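Local coordinates for fimbrin (Schizosaccharomyces pombe, PDB 1RT8), which binds and cross-links actin filaments through tandem calponin-homology domains, supporting cell polarity, cytokinesis, mating and spore formation, at residues R69-K73 / E87-V91. Residues are numbered along the deposited sequence; the frame is centred on the assembly and turned at random.
Sequences RVLNK and ENNNV
Leu71 and Asn88 bring the two backbones closest, their CA atoms 5.5 Å apart, where the chain leaves a 3-10 turn at Val70 and runs extended through Leu71 and Asn72 past a turn of helix 82-99. In that extended shape the N-H and C=O of Asn72 both face the helix, and the primary amide of Asn88, a donor and an acceptor on one flat group, answers both. Asn72 N gives its hydrogen to Asn88 OD1 (2.8 Å, N-H...O 170°), in the carbonyl plane and on a lone pair; Asn88 ND2 returns one to Asn72 O at 2.9 Å, nearly within its own amide plane. Asn88 ND2 also bonds Asp50 O, so three bonds together hold the amide's rotation. With CG beside its backbone N (chi1 -62°), Asn72 sends its own amide across Glu87, where ND2 meets the anti side of OE1 at 2.9 Å, somewhat out of the carboxylate plane (17°); Asn72 ND2 also bonds Lys84 O, while Glu87 OE2 is hydrogen-bonded to the Tyr455 hydroxyl. Beside the polar pairs, branched apolar groups meet: Leu71 CD2 lies 4.1 Å from Val91 CB and also touches the amide of Asn88, while Val70 CG2 meets Val91 CG2 at 4.0 Å. Val70 continues onto helix 467-483, and Leu71 onto helix 52-61. A leucine at Asn88 would probably leave the Asn72 backbone N-H and C=O without these mates and let the loop drift from the helix. The single amide of Asn88 thus stands in for a backbone N-H and C=O, tying loop to helix within the first calponin-homology domain, while Val70 and Glu87 also meet the fourth.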
loop_
_atom_site.group_PDB
_atom_site.type_symbol
_atom_site.label_atom_id
_atom_site.label_comp_id
_atom_site.label_asym_id
_atom_site.label_seq_id
_atom_site.Cartn_x
_atom_site.Cartn_y
_atom_site.Cartn_z
ATOM N N ARG A 69 -11.578 -14.287 8.701
ATOM C CA ARG A 69 -12.757 -14.677 9.461
ATOM C C ARG A 69 -13.818 -13.571 9.503
ATOM O O ARG A 69 -14.905 -13.791 10.031
ATOM C CB ARG A 69 -12.367 -15.073 10.880
ATOM C CG ARG A 69 -11.477 -16.302 10.935
ATOM C CD ARG A 69 -10.963 -16.500 12.329
ATOM N NE ARG A 69 -10.317 -15.290 12.823
ATOM C CZ ARG A 69 -9.921 -15.120 14.078
ATOM N NH1 ARG A 69 -10.108 -16.087 14.965
ATOM N NH2 ARG A 69 -9.342 -13.985 14.449
ATOM N N VAL A 70 -13.512 -12.389 8.958
ATOM C CA VAL A 70 -14.492 -11.289 8.935
ATOM C C VAL A 70 -15.307 -11.325 7.641
ATOM O O VAL A 70 -16.348 -10.675 7.527
ATOM C CB VAL A 70 -13.827 -9.872 9.014
ATOM C CG1 VAL A 70 -12.926 -9.763 10.233
ATOM C CG2 VAL A 70 -13.056 -9.578 7.732
ATOM N N LEU A 71 -14.832 -12.093 6.665
ATOM C CA LEU A 71 -15.506 -12.186 5.379
ATOM C C LEU A 71 -16.671 -13.160 5.370
ATOM O O LEU A 71 -16.613 -14.214 6.004
ATOM C CB LEU A 71 -14.511 -12.617 4.299
ATOM C CG LEU A 71 -13.288 -11.729 4.075
ATOM C CD1 LEU A 71 -12.282 -12.451 3.203
ATOM C CD2 LEU A 71 -13.728 -10.415 3.443
ATOM N N ASN A 72 -17.728 -12.797 4.649
ATOM C CA ASN A 72 -18.889 -13.668 4.501
ATOM C C ASN A 72 -18.407 -14.682 3.479
ATOM O O ASN A 72 -17.956 -14.297 2.395
ATOM C CB ASN A 72 -20.070 -12.881 3.952
ATOM C CG ASN A 72 -20.501 -11.773 4.883
ATOM O OD1 ASN A 72 -20.717 -12.006 6.065
ATOM N ND2 ASN A 72 -20.627 -10.561 4.357
ATOM N N LYS A 73 -18.506 -15.968 3.802
ATOM C CA LYS A 73 -17.982 -16.993 2.905
ATOM C C LYS A 73 -18.918 -17.959 2.188
ATOM O O LYS A 73 -18.676 -19.165 2.198
ATOM C CB LYS A 73 -16.918 -17.801 3.653
ATOM C CG LYS A 73 -15.758 -16.957 4.148
ATOM C CD LYS A 73 -14.802 -17.755 5.005
ATOM C CE LYS A 73 -13.665 -16.883 5.504
ATOM N NZ LYS A 73 -12.728 -17.630 6.397
ATOM N N GLU A 87 -20.235 -5.698 2.416
ATOM C CA GLU A 87 -19.422 -5.812 3.626
ATOM C C GLU A 87 -18.044 -6.331 3.233
ATOM O O GLU A 87 -17.025 -5.766 3.615
ATOM C CB GLU A 87 -20.063 -6.779 4.636
ATOM C CG GLU A 87 -21.432 -6.336 5.165
ATOM C CD GLU A 87 -22.036 -7.333 6.140
ATOM O OE1 GLU A 87 -22.046 -8.543 5.839
ATOM O OE2 GLU A 87 -22.504 -6.911 7.211
ATOM N N ASN A 88 -18.017 -7.417 2.469
ATOM C CA ASN A 88 -16.754 -7.988 2.019
ATOM C C ASN A 88 -15.977 -6.968 1.178
ATOM O O ASN A 88 -14.762 -6.824 1.318
ATOM C CB ASN A 88 -17.005 -9.245 1.174
ATOM C CG ASN A 88 -17.359 -10.463 2.016
ATOM O OD1 ASN A 88 -17.456 -10.381 3.235
ATOM N ND2 ASN A 88 -17.546 -11.606 1.357
ATOM N N ASN A 89 -16.674 -6.269 0.292
ATOM C CA ASN A 89 -15.998 -5.294 -0.554
ATOM C C ASN A 89 -15.451 -4.111 0.224
ATOM O O ASN A 89 -14.466 -3.500 -0.186
ATOM C CB ASN A 89 -16.915 -4.856 -1.697
ATOM C CG ASN A 89 -17.112 -5.966 -2.723
ATOM O OD1 ASN A 89 -16.273 -6.859 -2.842
ATOM N ND2 ASN A 89 -18.205 -5.909 -3.467
ATOM N N ASN A 90 -16.069 -3.795 1.356
ATOM C CA ASN A 90 -15.566 -2.709 2.195
ATOM C C ASN A 90 -14.190 -3.126 2.723
ATOM O O ASN A 90 -13.260 -2.312 2.796
ATOM C CB ASN A 90 -16.501 -2.452 3.381
ATOM C CG ASN A 90 -17.726 -1.654 2.994
ATOM O OD1 ASN A 90 -17.781 -1.073 1.917
ATOM N ND2 ASN A 90 -18.710 -1.610 3.882
ATOM N N VAL A 91 -14.079 -4.398 3.109
ATOM C CA VAL A 91 -12.817 -4.944 3.622
ATOM C C VAL A 91 -11.736 -4.886 2.535
ATOM O O VAL A 91 -10.593 -4.523 2.805
ATOM C CB VAL A 91 -12.985 -6.410 4.073
ATOM C CG1 VAL A 91 -11.630 -6.994 4.438
ATOM C CG2 VAL A 91 -13.926 -6.487 5.267
#